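Local coordinates for protein LbaCas13a (C2c2) (PDB 5W1I) that probably serves as a CRISPR effector nuclease that holds a guide RNA and cleaves RNA once a complementary target has been recognised, at residues 41-46 against 796-801; 492-497 against 930-935; 824-829 against 1291-1296. All blocks are in the same frame, centred on the assembly; numbering follows the deposited sequence.

How the contacts relate
Contact 2 is the buried one of the three, its five touching residues all enclosed where helices 486-517 and 915-941 run antiparallel and grip RNA. Contact 1 is partly buried, and its centre lies about 31 Å from the centre of the chain; contact 3 is a surface contact with RNA at its borders. Helix 915-941 serves two of them, since Glu-941 at its end bonds the loop of contact 1. Chemistry follows place: a valine and a proline packed on backbone, side-chain and guanidinium atoms, with no hydrogen bond between the segments, in contact 1, a small apolar patch under RNA-binding polar groups in contact 2, and a lysine reaching a glutamine in contact 3.

Contact 1 of 3, residues 41-46 against 796-801; sequences PSRYGK and IVQVNP
Val-799, near the end of helix 783-799, presses its two methyl branches against the loop 41-46, and this is the tight part of the contact. CG1 lies 3.6 Å from Ser-42 O, while CG2 is 3.7 Å from Pro-41 O and 3.4 Å from Arg-43 NH2. The torsion chi1 of 172° sets CG1 anti to the backbone N and leaves CG2 beside that N, so one compact branched residue touches three successive loop residues. The arginine chain bends at chi3 (58°), which brings NH2 up to the valine, the two side chains crossing at a slant. Beside them the rigid ring of Pro-41, preceded by a cis peptide bond, puts CG 4.0 Å from Ile-796 CG1, one helical turn before the valine. No hydrogen bond joins the two segments. The looser side begins where Gln-798 NE2 stands 4.0 Å from Arg-43 NH2, on an exposed residue. Beyond Arg-43 the loop turns away through a type II beta turn, closed by Lys-46 N to Arg-43 O, with Gly-45 at the positive-phi position. In the fold, the contact ties the connection between strand 33-38 and helix 51-63 to helix 783-799: helix 805-816 covers Ile-796 through Ile-808, Leu-811 and Ile-812, and Glu-941, ending helix 915-941, accepts a bond from Ser-42 N.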
loop_
_atom_site.group_PDB
_atom_site.type_symbol
_atom_site.label_atom_id
_atom_site.label_comp_id
_atom_site.label_asym_id
_atom_site.label_seq_id
_atom_site.Cartn_x
_atom_site.Cartn_y
_atom_site.Cartn_z
ATOM N N PRO B 41 -2.283 8.010 -23.328
ATOM C CA PRO B 41 -2.352 6.860 -24.237
ATOM C C PRO B 41 -2.051 7.241 -25.684
ATOM O O PRO B 41 -2.370 8.353 -26.106
ATOM C CB PRO B 41 -3.799 6.388 -24.086
ATOM C CG PRO B 41 -4.553 7.634 -23.771
ATOM C CD PRO B 41 -3.622 8.504 -22.962
ATOM N N SER B 42 -1.440 6.325 -26.431
ATOM C CA SER B 42 -1.076 6.576 -27.818
ATOM C C SER B 42 -1.063 5.251 -28.569
ATOM O O SER B 42 -1.351 4.189 -28.008
ATOM C CB SER B 42 0.275 7.289 -27.914
ATOM O OG SER B 42 0.468 7.850 -29.201
ATOM N N ARG B 43 -0.731 5.321 -29.854
ATOM C CA ARG B 43 -0.643 4.152 -30.713
ATOM C C ARG B 43 0.813 3.853 -31.053
ATOM O O ARG B 43 1.685 4.723 -30.972
ATOM C CB ARG B 43 -1.452 4.360 -31.998
ATOM C CG ARG B 43 -0.928 5.487 -32.873
ATOM C CD ARG B 43 -2.037 6.131 -33.692
ATOM N NE ARG B 43 -3.110 6.654 -32.849
ATOM C CZ ARG B 43 -3.041 7.789 -32.160
ATOM N NH1 ARG B 43 -1.942 8.530 -32.199
ATOM N NH2 ARG B 43 -4.071 8.182 -31.424
ATOM N N TYR B 44 1.064 2.601 -31.430
ATOM C CA TYR B 44 2.380 2.209 -31.919
ATOM C C TYR B 44 2.734 3.017 -33.163
ATOM O O TYR B 44 1.953 3.088 -34.116
ATOM C CB TYR B 44 2.395 0.710 -32.215
ATOM C CG TYR B 44 3.656 0.181 -32.864
ATOM C CD1 TYR B 44 4.883 0.248 -32.216
ATOM C CD2 TYR B 44 3.611 -0.416 -34.115
ATOM C CE1 TYR B 44 6.034 -0.250 -32.810
ATOM C CE2 TYR B 44 4.747 -0.921 -34.712
ATOM C CZ TYR B 44 5.956 -0.835 -34.060
ATOM O OH TYR B 44 7.086 -1.338 -34.664
ATOM N N GLY B 45 3.912 3.637 -33.144
ATOM C CA GLY B 45 4.333 4.535 -34.199
ATOM C C GLY B 45 4.151 6.005 -33.882
ATOM O O GLY B 45 4.661 6.851 -34.628
ATOM N N LYS B 46 3.437 6.330 -32.801
ATOM C CA LYS B 46 3.258 7.707 -32.358
ATOM C C LYS B 46 3.457 7.859 -30.855
ATOM O O LYS B 46 3.122 8.912 -30.302
ATOM C CB LYS B 46 1.866 8.226 -32.745
ATOM C CG LYS B 46 1.709 8.620 -34.205
ATOM C CD LYS B 46 1.677 10.137 -34.354
ATOM C CE LYS B 46 1.345 10.561 -35.777
ATOM N NZ LYS B 46 2.413 10.184 -36.744
ATOM N N ILE B 796 -8.827 9.533 -26.260
ATOM C CA ILE B 796 -8.892 8.126 -25.873
ATOM C C ILE B 796 -9.670 7.325 -26.909
ATOM O O ILE B 796 -9.267 6.219 -27.293
ATOM C CB ILE B 796 -9.503 7.988 -24.465
ATOM C CG1 ILE B 796 -8.498 8.434 -23.402
ATOM C CG2 ILE B 796 -9.948 6.556 -24.204
ATOM C CD1 ILE B 796 -9.122 8.724 -22.053
ATOM N N VAL B 797 -10.790 7.872 -27.387
ATOM C CA VAL B 797 -11.606 7.163 -28.367
ATOM C C VAL B 797 -10.869 7.045 -29.697
ATOM O O VAL B 797 -11.041 6.058 -30.425
ATOM C CB VAL B 797 -12.968 7.865 -28.527
ATOM C CG1 VAL B 797 -13.815 7.176 -29.586
ATOM C CG2 VAL B 797 -13.704 7.899 -27.196
ATOM N N GLN B 798 -10.025 8.024 -30.028
ATOM C CA GLN B 798 -9.271 7.951 -31.276
ATOM C C GLN B 798 -8.166 6.905 -31.198
ATOM O O GLN B 798 -7.874 6.229 -32.192
ATOM C CB GLN B 798 -8.684 9.322 -31.616
ATOM C CG GLN B 798 -7.864 9.339 -32.898
ATOM C CD GLN B 798 -7.357 10.724 -33.249
ATOM O OE1 GLN B 798 -7.813 11.338 -34.214
ATOM N NE2 GLN B 798 -6.404 11.220 -32.468
ATOM N N VAL B 799 -7.539 6.757 -30.028
ATOM C CA VAL B 799 -6.504 5.739 -29.862
ATOM C C VAL B 799 -7.082 4.348 -30.086
ATOM O O VAL B 799 -6.474 3.505 -30.757
ATOM C CB VAL B 799 -5.845 5.864 -28.475
ATOM C CG1 VAL B 799 -4.907 4.697 -28.222
ATOM C CG2 VAL B 799 -5.095 7.182 -28.361
ATOM N N ASN B 800 -8.267 4.088 -29.537
ATOM C CA ASN B 800 -8.949 2.820 -29.754
ATOM C C ASN B 800 -10.453 3.027 -29.619
ATOM O O ASN B 800 -10.953 3.259 -28.510
ATOM C CB ASN B 800 -8.454 1.756 -28.770
ATOM C CG ASN B 800 -8.795 0.344 -29.215
ATOM O OD1 ASN B 800 -9.874 0.088 -29.748
ATOM N ND2 ASN B 800 -7.865 -0.582 -29.003
ATOM N N PRO B 801 -11.204 2.961 -30.723
ATOM C CA PRO B 801 -12.657 3.175 -30.642
ATOM C C PRO B 801 -13.402 2.074 -29.907
ATOM O O PRO B 801 -14.597 2.242 -29.634
ATOM C CB PRO B 801 -13.088 3.241 -32.116
ATOM C CG PRO B 801 -11.822 3.462 -32.895
ATOM C CD PRO B 801 -10.743 2.791 -32.110
#

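Contact 2 of 3, residues 492-497 against 930-935; sequences IKAEEM and QYVWDI. With nucleotides of chain A.
Ala-494 and Tyr-931 mark the closest backbone approach, 6.4 Å between their CA atoms, where two helical segments run antiparallel at 174° with axes 9.6 Å apart. A methyl group suits this spot: Ala-494 CB lies 3.4 Å from Tyr-931 CD2, set obliquely to the ring, and 4.0 Å from Val-932 CG2. Lys-493 passes the edge of the same ring at about a right angle. Its chain is extended throughout, carrying NZ to OP1 of A24 of chain A (2.7 Å). The tyrosine uses both its surface and its tip on A23 of chain A: the adenine covers one face, N3 standing 3.3 Å above the ring plane, while OH donates to the ribose O2' at 2.5 Å. Gln-930 OE1 takes a nearly straight bond from N6 of A23 of chain A (2.8 Å, 166°). Base, sugar and phosphate are thus each recognised, an arrangement characteristic of an RNA-binding site, here between two antiparallel helices, on RNA that is probably the guide.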
loop_
_atom_site.group_PDB
_atom_site.type_symbol
_atom_site.label_atom_id
_atom_site.label_comp_id
_atom_site.label_asym_id
_atom_site.label_seq_id
_atom_site.Cartn_x
_atom_site.Cartn_y
_atom_site.Cartn_z
ATOM N N ILE B 492 5.752 -8.261 -12.567
ATOM C CA ILE B 492 6.122 -8.912 -11.312
ATOM C C ILE B 492 5.373 -8.280 -10.147
ATOM O O ILE B 492 4.836 -8.980 -9.279
ATOM C CB ILE B 492 7.646 -8.848 -11.099
ATOM C CG1 ILE B 492 8.379 -9.658 -12.167
ATOM C CG2 ILE B 492 8.013 -9.347 -9.707
ATOM C CD1 ILE B 492 9.883 -9.692 -11.973
ATOM N N LYS B 493 5.327 -6.945 -10.106
ATOM C CA LYS B 493 4.618 -6.272 -9.022
ATOM C C LYS B 493 3.147 -6.670 -9.007
ATOM O O LYS B 493 2.590 -6.981 -7.950
ATOM C CB LYS B 493 4.763 -4.754 -9.140
ATOM C CG LYS B 493 3.965 -4.007 -8.081
ATOM C CD LYS B 493 4.219 -2.513 -8.099
ATOM C CE LYS B 493 3.516 -1.835 -6.929
ATOM N NZ LYS B 493 3.576 -0.352 -7.031
ATOM N N ALA B 494 2.508 -6.677 -10.180
ATOM C CA ALA B 494 1.104 -7.073 -10.260
ATOM C C ALA B 494 0.896 -8.467 -9.685
ATOM O O ALA B 494 -0.041 -8.701 -8.913
ATOM C CB ALA B 494 0.623 -7.013 -11.710
ATOM N N GLU B 495 1.769 -9.407 -10.048
ATOM C CA GLU B 495 1.633 -10.768 -9.540
ATOM C C GLU B 495 1.952 -10.836 -8.051
ATOM O O GLU B 495 1.251 -11.513 -7.291
ATOM C CB GLU B 495 2.538 -11.715 -10.329
ATOM C CG GLU B 495 2.361 -13.181 -9.970
ATOM C CD GLU B 495 3.157 -14.103 -10.878
ATOM O OE1 GLU B 495 4.402 -14.004 -10.885
ATOM O OE2 GLU B 495 2.536 -14.921 -11.589
ATOM N N GLU B 496 3.002 -10.134 -7.615
ATOM C CA GLU B 496 3.383 -10.184 -6.208
ATOM C C GLU B 496 2.375 -9.468 -5.318
ATOM O O GLU B 496 2.173 -9.875 -4.168
ATOM C CB GLU B 496 4.781 -9.598 -6.019
ATOM C CG GLU B 496 5.887 -10.490 -6.570
ATOM C CD GLU B 496 7.274 -9.919 -6.349
ATOM O OE1 GLU B 496 7.378 -8.757 -5.903
ATOM O OE2 GLU B 496 8.261 -10.637 -6.622
ATOM N N MET B 497 1.734 -8.409 -5.821
ATOM C CA MET B 497 0.692 -7.749 -5.038
ATOM C C MET B 497 -0.468 -8.701 -4.775
ATOM O O MET B 497 -0.892 -8.879 -3.628
ATOM C CB MET B 497 0.204 -6.484 -5.749
ATOM C CG MET B 497 1.234 -5.363 -5.833
ATOM S SD MET B 497 1.502 -4.477 -4.289
ATOM C CE MET B 497 -0.022 -3.547 -4.166
ATOM N N GLN B 930 -6.704 -5.317 -14.304
ATOM C CA GLN B 930 -6.534 -4.009 -14.929
ATOM C C GLN B 930 -5.061 -3.627 -15.016
ATOM O O GLN B 930 -4.617 -3.080 -16.031
ATOM C CB GLN B 930 -7.320 -2.952 -14.151
ATOM C CG GLN B 930 -7.634 -1.688 -14.942
ATOM C CD GLN B 930 -6.451 -0.745 -15.064
ATOM O OE1 GLN B 930 -5.551 -0.746 -14.225
ATOM N NE2 GLN B 930 -6.446 0.062 -16.118
ATOM N N TYR B 931 -4.295 -3.899 -13.957
ATOM C CA TYR B 931 -2.866 -3.606 -13.968
ATOM C C TYR B 931 -2.167 -4.345 -15.102
ATOM O O TYR B 931 -1.430 -3.743 -15.891
ATOM C CB TYR B 931 -2.260 -3.980 -12.613
ATOM C CG TYR B 931 -0.883 -3.419 -12.323
ATOM C CD1 TYR B 931 -0.231 -2.589 -13.226
ATOM C CD2 TYR B 931 -0.238 -3.724 -11.130
ATOM C CE1 TYR B 931 1.030 -2.084 -12.948
ATOM C CE2 TYR B 931 1.016 -3.227 -10.845
ATOM C CZ TYR B 931 1.646 -2.407 -11.753
ATOM O OH TYR B 931 2.896 -1.915 -11.457
ATOM N N VAL B 932 -2.399 -5.657 -15.204
ATOM C CA VAL B 932 -1.781 -6.455 -16.261
ATOM C C VAL B 932 -2.210 -5.950 -17.634
ATOM O O VAL B 932 -1.398 -5.868 -18.564
ATOM C CB VAL B 932 -2.122 -7.944 -16.071
ATOM C CG1 VAL B 932 -1.671 -8.756 -17.278
ATOM C CG2 VAL B 932 -1.486 -8.474 -14.792
ATOM N N TRP B 933 -3.492 -5.605 -17.782
ATOM C CA TRP B 933 -3.977 -5.078 -19.053
ATOM C C TRP B 933 -3.281 -3.771 -19.413
ATOM O O TRP B 933 -2.916 -3.552 -20.574
ATOM C CB TRP B 933 -5.493 -4.884 -18.992
ATOM C CG TRP B 933 -6.057 -4.091 -20.134
ATOM C CD1 TRP B 933 -6.462 -4.572 -21.347
ATOM C CD2 TRP B 933 -6.287 -2.677 -20.166
ATOM N NE1 TRP B 933 -6.926 -3.544 -22.133
ATOM C CE2 TRP B 933 -6.830 -2.370 -21.432
ATOM C CE3 TRP B 933 -6.086 -1.640 -19.249
ATOM C CZ2 TRP B 933 -7.172 -1.070 -21.803
ATOM C CZ3 TRP B 933 -6.427 -0.349 -19.620
ATOM C CH2 TRP B 933 -6.964 -0.077 -20.886
ATOM N N ASP B 934 -3.078 -2.894 -18.427
ATOM C CA ASP B 934 -2.451 -1.607 -18.705
ATOM C C ASP B 934 -0.983 -1.772 -19.074
ATOM O O ASP B 934 -0.465 -1.036 -19.924
ATOM C CB ASP B 934 -2.594 -0.677 -17.499
ATOM C CG ASP B 934 -2.202 0.751 -17.819
ATOM O OD1 ASP B 934 -2.958 1.423 -18.551
ATOM O OD2 ASP B 934 -1.132 1.195 -17.352
ATOM N N ILE B 935 -0.297 -2.732 -18.448
ATOM C CA ILE B 935 1.120 -2.951 -18.734
ATOM C C ILE B 935 1.307 -3.374 -20.186
ATOM O O ILE B 935 2.154 -2.832 -20.906
ATOM C CB ILE B 935 1.708 -3.997 -17.770
ATOM C CG1 ILE B 935 1.665 -3.493 -16.328
ATOM C CG2 ILE B 935 3.133 -4.350 -18.169
ATOM C CD1 ILE B 935 1.798 -4.600 -15.309
ATOM P P A A 23 5.105 5.531 -12.483
ATOM O OP1 A A 23 5.096 5.446 -13.965
ATOM O OP2 A A 23 5.030 6.856 -11.818
ATOM O "O5'" A A 23 3.903 4.641 -11.938
ATOM C "C5'" A A 23 3.684 4.499 -10.540
ATOM C "C4'" A A 23 3.486 3.055 -10.147
ATOM O "O4'" A A 23 2.133 2.632 -10.477
ATOM C "C3'" A A 23 4.423 2.052 -10.823
ATOM O "O3'" A A 23 4.745 1.019 -9.896
ATOM C "C2'" A A 23 3.549 1.472 -11.929
ATOM O "O2'" A A 23 3.939 0.189 -12.376
ATOM C "C1'" A A 23 2.190 1.444 -11.242
ATOM N N9 A A 23 1.047 1.408 -12.155
ATOM C C8 A A 23 0.938 1.942 -13.418
ATOM N N7 A A 23 -0.228 1.723 -13.979
ATOM C C5 A A 23 -0.928 0.994 -13.025
ATOM C C6 A A 23 -2.227 0.451 -13.008
ATOM N N6 A A 23 -3.090 0.565 -14.021
ATOM N N1 A A 23 -2.614 -0.220 -11.900
ATOM C C2 A A 23 -1.750 -0.336 -10.882
ATOM N N3 A A 23 -0.506 0.130 -10.781
ATOM C C4 A A 23 -0.154 0.793 -11.897
ATOM P P A A 24 6.189 0.978 -9.202
ATOM O OP1 A A 24 6.042 0.261 -7.911
ATOM O OP2 A A 24 6.756 2.349 -9.219
ATOM O "O5'" A A 24 7.059 0.088 -10.195
ATOM C "C5'" A A 24 7.145 -1.326 -10.045
ATOM C "C4'" A A 24 8.493 -1.840 -10.482
ATOM O "O4'" A A 24 8.722 -1.428 -11.858
ATOM C "C3'" A A 24 9.670 -1.300 -9.678
ATOM O "O3'" A A 24 10.709 -2.273 -9.630
ATOM C "C2'" A A 24 10.122 -0.101 -10.506
ATOM O "O2'" A A 24 11.473 0.264 -10.321
ATOM C "C1'" A A 24 9.857 -0.585 -11.930
ATOM N N9 A A 24 9.536 0.502 -12.856
ATOM C C8 A A 24 8.288 0.990 -13.152
ATOM N N7 A A 24 8.297 1.971 -14.021
ATOM C C5 A A 24 9.643 2.135 -14.318
ATOM C C6 A A 24 10.318 3.019 -15.176
ATOM N N6 A A 24 9.701 3.939 -15.923
ATOM N N1 A A 24 11.664 2.925 -15.242
ATOM C C2 A A 24 12.281 2.001 -14.493
ATOM N N3 A A 24 11.757 1.116 -13.648
ATOM C C4 A A 24 10.419 1.233 -13.612
ATOM P P A A 26 6.922 -3.938 -3.795
ATOM O OP1 A A 26 7.920 -4.972 -3.424
ATOM O OP2 A A 26 6.044 -4.150 -4.974
ATOM O "O5'" A A 26 5.999 -3.682 -2.524
ATOM C "C5'" A A 26 5.134 -2.557 -2.463
ATOM C "C4'" A A 26 5.433 -1.694 -1.262
ATOM O "O4'" A A 26 6.533 -0.794 -1.562
ATOM C "C3'" A A 26 4.316 -0.762 -0.819
ATOM O "O3'" A A 26 3.315 -1.412 -0.057
ATOM C "C2'" A A 26 5.073 0.314 -0.055
ATOM O "O2'" A A 26 5.452 -0.148 1.233
ATOM C "C1'" A A 26 6.332 0.445 -0.910
ATOM N N9 A A 26 6.183 1.498 -1.932
ATOM C C8 A A 26 5.952 1.340 -3.276
ATOM N N7 A A 26 5.862 2.470 -3.936
ATOM C C5 A A 26 6.037 3.438 -2.958
ATOM C C6 A A 26 6.048 4.842 -3.012
ATOM N N6 A A 26 5.874 5.538 -4.139
ATOM N N1 A A 26 6.248 5.514 -1.857
ATOM C C2 A A 26 6.422 4.811 -0.730
ATOM N N3 A A 26 6.435 3.491 -0.553
ATOM C C4 A A 26 6.235 2.855 -1.720
#

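Contact 3 of 3, residues 824-829 against 1291-1296; sequences MQKKSA and ILLQHF. With nucleotides of chain A.
Lys-826 reaches across Leu-1293 to Gln-1294, and its side chain changes partners as it goes. CB and then CG lie 4.1 Å from Leu-1293 CD2, CD comes 4.0 Å from Gln-1294 N, and CE is 3.6 Å from Gln-1294 OE1. At the tip NZ donates to that OE1, at a modelled 2.4 Å that is too short for the length to be trusted. The glutamine bends at chi2 (72°), which turns OE1 toward the lysine NZ. A long aliphatic chain ending in a charge fits this path, for Lys-826 also packs on an RNA phosphate; an alanine here would probably leave that phosphate without a nearby positive charge and strip Leu-1293 of part of its cover. Leu-1293 CD2 also packs 3.3 Å from Lys-826 O and 3.9 Å from Ser-828 CB. RNA borders the contact on two flanks: Met-824 O accepts a bond from O2' of A27 of chain A (2.6 Å), and Phe-1296 touches the base of C38 of chain A. Phe-1296, with positive phi, is the C-prime residue of a Schellman motif that ends helix 1284-1294. The loop 824-829 is fastened to this helix by Asn-1290, which bonds Lys-826 N and Met-824 O; helix 1106-1145 lies against Ile-1291 and His-1295, and Glu-1339 of strand 1336-1344 against Leu-1293 and Ser-828.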
loop_
_atom_site.group_PDB
_atom_site.type_symbol
_atom_site.label_atom_id
_atom_site.label_comp_id
_atom_site.label_asym_id
_atom_site.label_seq_id
_atom_site.Cartn_x
_atom_site.Cartn_y
_atom_site.Cartn_z
ATOM N N MET B 824 2.642 9.586 0.327
ATOM C CA MET B 824 2.561 8.324 1.054
ATOM C C MET B 824 1.515 8.402 2.153
ATOM O O MET B 824 0.876 7.396 2.484
ATOM C CB MET B 824 3.918 7.972 1.667
ATOM C CG MET B 824 5.035 7.733 0.674
ATOM S SD MET B 824 6.647 8.035 1.426
ATOM C CE MET B 824 6.459 7.206 2.998
ATOM N N GLN B 825 1.333 9.587 2.722
ATOM C CA GLN B 825 0.417 9.803 3.830
ATOM C C GLN B 825 -0.961 10.152 3.285
ATOM O O GLN B 825 -1.084 10.984 2.380
ATOM C CB GLN B 825 0.948 10.923 4.725
ATOM C CG GLN B 825 0.241 11.080 6.053
ATOM C CD GLN B 825 0.869 12.167 6.904
ATOM O OE1 GLN B 825 1.759 12.887 6.450
ATOM N NE2 GLN B 825 0.412 12.290 8.146
ATOM N N LYS B 826 -1.991 9.512 3.832
ATOM C CA LYS B 826 -3.358 9.877 3.492
ATOM C C LYS B 826 -3.641 11.305 3.945
ATOM O O LYS B 826 -3.296 11.695 5.064
ATOM C CB LYS B 826 -4.339 8.895 4.131
ATOM C CG LYS B 826 -5.774 9.050 3.659
ATOM C CD LYS B 826 -6.598 7.824 4.020
ATOM C CE LYS B 826 -7.624 7.516 2.939
ATOM N NZ LYS B 826 -8.112 6.110 3.010
ATOM N N LYS B 827 -4.260 12.087 3.066
ATOM C CA LYS B 827 -4.426 13.519 3.282
ATOM C C LYS B 827 -5.751 13.791 3.984
ATOM O O LYS B 827 -6.813 13.377 3.505
ATOM C CB LYS B 827 -4.345 14.262 1.949
ATOM C CG LYS B 827 -2.934 14.314 1.380
ATOM C CD LYS B 827 -2.881 15.008 0.028
ATOM C CE LYS B 827 -3.513 14.141 -1.052
ATOM N NZ LYS B 827 -3.339 14.710 -2.417
ATOM N N SER B 828 -5.685 14.490 5.115
ATOM C CA SER B 828 -6.869 14.852 5.876
ATOM C C SER B 828 -7.501 16.122 5.306
ATOM O O SER B 828 -7.071 16.662 4.283
ATOM C CB SER B 828 -6.513 15.027 7.351
ATOM O OG SER B 828 -5.568 16.069 7.527
ATOM N N ALA B 829 -8.537 16.606 5.983
ATOM C CA ALA B 829 -9.226 17.823 5.570
ATOM C C ALA B 829 -8.554 19.058 6.163
ATOM O O ALA B 829 -7.663 19.648 5.551
ATOM C CB ALA B 829 -10.690 17.768 5.977
ATOM N N ILE B 1291 -4.570 3.906 7.882
ATOM C CA ILE B 1291 -5.681 3.002 8.170
ATOM C C ILE B 1291 -6.686 3.669 9.100
ATOM O O ILE B 1291 -7.903 3.565 8.904
ATOM C CB ILE B 1291 -5.153 1.680 8.761
ATOM C CG1 ILE B 1291 -4.326 0.920 7.720
ATOM C CG2 ILE B 1291 -6.301 0.817 9.265
ATOM C CD1 ILE B 1291 -3.657 -0.326 8.263
ATOM N N LEU B 1292 -6.193 4.380 10.116
ATOM C CA LEU B 1292 -7.091 5.070 11.036
ATOM C C LEU B 1292 -7.764 6.261 10.366
ATOM O O LEU B 1292 -8.962 6.496 10.564
ATOM C CB LEU B 1292 -6.322 5.509 12.280
ATOM C CG LEU B 1292 -5.735 4.367 13.111
ATOM C CD1 LEU B 1292 -4.765 4.897 14.155
ATOM C CD2 LEU B 1292 -6.851 3.569 13.770
ATOM N N LEU B 1293 -7.013 7.023 9.565
ATOM C CA LEU B 1293 -7.595 8.177 8.888
ATOM C C LEU B 1293 -8.636 7.757 7.857
ATOM O O LEU B 1293 -9.571 8.515 7.578
ATOM C CB LEU B 1293 -6.497 9.014 8.231
ATOM C CG LEU B 1293 -6.935 10.366 7.660
ATOM C CD1 LEU B 1293 -7.727 11.148 8.699
ATOM C CD2 LEU B 1293 -5.736 11.170 7.184
ATOM N N GLN B 1294 -8.492 6.556 7.286
ATOM C CA GLN B 1294 -9.502 6.037 6.367
ATOM C C GLN B 1294 -10.865 5.931 7.040
ATOM O O GLN B 1294 -11.900 6.070 6.377
ATOM C CB GLN B 1294 -9.051 4.676 5.826
ATOM C CG GLN B 1294 -10.167 3.756 5.340
ATOM C CD GLN B 1294 -10.798 4.216 4.039
ATOM O OE1 GLN B 1294 -10.255 5.071 3.338
ATOM N NE2 GLN B 1294 -11.953 3.646 3.708
ATOM N N HIS B 1295 -10.885 5.716 8.355
ATOM C CA HIS B 1295 -12.112 5.714 9.139
ATOM C C HIS B 1295 -12.338 7.036 9.864
ATOM O O HIS B 1295 -13.016 7.064 10.898
ATOM C CB HIS B 1295 -12.093 4.549 10.129
ATOM C CG HIS B 1295 -12.005 3.208 9.472
ATOM N ND1 HIS B 1295 -13.118 2.460 9.154
ATOM C CD2 HIS B 1295 -10.937 2.487 9.054
ATOM C CE1 HIS B 1295 -12.739 1.332 8.579
ATOM N NE2 HIS B 1295 -11.421 1.325 8.507
ATOM N N PHE B 1296 -11.763 8.127 9.348
ATOM C CA PHE B 1296 -11.990 9.486 9.841
ATOM C C PHE B 1296 -11.444 9.699 11.250
ATOM O O PHE B 1296 -11.952 10.542 11.994
ATOM C CB PHE B 1296 -13.473 9.869 9.792
ATOM C CG PHE B 1296 -14.085 9.752 8.428
ATOM C CD1 PHE B 1296 -13.601 10.501 7.368
ATOM C CD2 PHE B 1296 -15.156 8.903 8.211
ATOM C CE1 PHE B 1296 -14.167 10.394 6.111
ATOM C CE2 PHE B 1296 -15.727 8.796 6.961
ATOM C CZ PHE B 1296 -15.233 9.542 5.908
ATOM O "O5'" C A 38 -20.724 8.570 7.101
ATOM C "C5'" C A 38 -21.190 8.911 5.801
ATOM C "C4'" C A 38 -20.046 9.132 4.840
ATOM O "O4'" C A 38 -18.833 8.555 5.396
ATOM C "C3'" C A 38 -20.227 8.502 3.455
ATOM O "O3'" C A 38 -19.720 9.389 2.458
ATOM C "C2'" C A 38 -19.333 7.264 3.520
ATOM O "O2'" C A 38 -18.858 6.820 2.267
ATOM C "C1'" C A 38 -18.205 7.763 4.415
ATOM N N1 C A 38 -17.432 6.712 5.090
ATOM C C2 C A 38 -16.110 6.515 4.697
ATOM O O2 C A 38 -15.651 7.216 3.784
ATOM N N3 C A 38 -15.372 5.563 5.311
ATOM C C4 C A 38 -15.907 4.830 6.290
ATOM N N4 C A 38 -15.141 3.901 6.868
ATOM C C5 C A 38 -17.254 5.025 6.718
ATOM C C6 C A 38 -17.971 5.972 6.101
ATOM P P A A 6 9.434 12.037 3.814
ATOM O OP1 A A 6 9.306 13.371 4.455
ATOM O OP2 A A 6 9.414 11.918 2.332
ATOM O "O5'" A A 6 10.781 11.378 4.343
ATOM C "C5'" A A 6 11.672 10.720 3.454
ATOM C "C4'" A A 6 11.482 9.225 3.501
ATOM O "O4'" A A 6 10.197 8.878 2.926
ATOM C "C3'" A A 6 12.483 8.400 2.707
ATOM O "O3'" A A 6 13.684 8.185 3.426
ATOM C "C2'" A A 6 11.712 7.118 2.426
ATOM O "O2'" A A 6 11.724 6.270 3.565
ATOM C "C1'" A A 6 10.292 7.651 2.237
ATOM N N9 A A 6 9.959 7.887 0.819
ATOM C C8 A A 6 9.737 9.097 0.212
ATOM N N7 A A 6 9.454 9.007 -1.064
ATOM C C5 A A 6 9.490 7.644 -1.316
ATOM C C6 A A 6 9.274 6.896 -2.486
ATOM N N6 A A 6 8.971 7.440 -3.668
ATOM N N1 A A 6 9.385 5.552 -2.399
ATOM C C2 A A 6 9.694 5.008 -1.215
ATOM N N3 A A 6 9.915 5.606 -0.046
ATOM C C4 A A 6 9.799 6.941 -0.165
ATOM P P A A 27 1.765 -1.189 -0.419
ATOM O OP1 A A 27 0.965 -2.109 0.429
ATOM O OP2 A A 27 1.622 -1.246 -1.894
ATOM O "O5'" A A 27 1.482 0.318 0.020
ATOM C "C5'" A A 27 1.576 0.715 1.381
ATOM C "C4'" A A 27 1.862 2.191 1.512
ATOM O "O4'" A A 27 2.988 2.549 0.667
ATOM C "C3'" A A 27 0.757 3.136 1.063
ATOM O "O3'" A A 27 -0.263 3.310 2.031
ATOM C "C2'" A A 27 1.529 4.411 0.760
ATOM O "O2'" A A 27 1.888 5.076 1.962
ATOM C "C1'" A A 27 2.796 3.841 0.129
ATOM N N9 A A 27 2.660 3.721 -1.334
ATOM C C8 A A 27 2.530 2.578 -2.083
ATOM N N7 A A 27 2.420 2.804 -3.370
ATOM C C5 A A 27 2.475 4.188 -3.472
ATOM C C6 A A 27 2.413 5.061 -4.572
ATOM N N6 A A 27 2.274 4.654 -5.836
ATOM N N1 A A 27 2.498 6.386 -4.327
ATOM C C2 A A 27 2.637 6.800 -3.061
ATOM N N3 A A 27 2.707 6.077 -1.946
ATOM C C4 A A 27 2.620 4.765 -2.225
#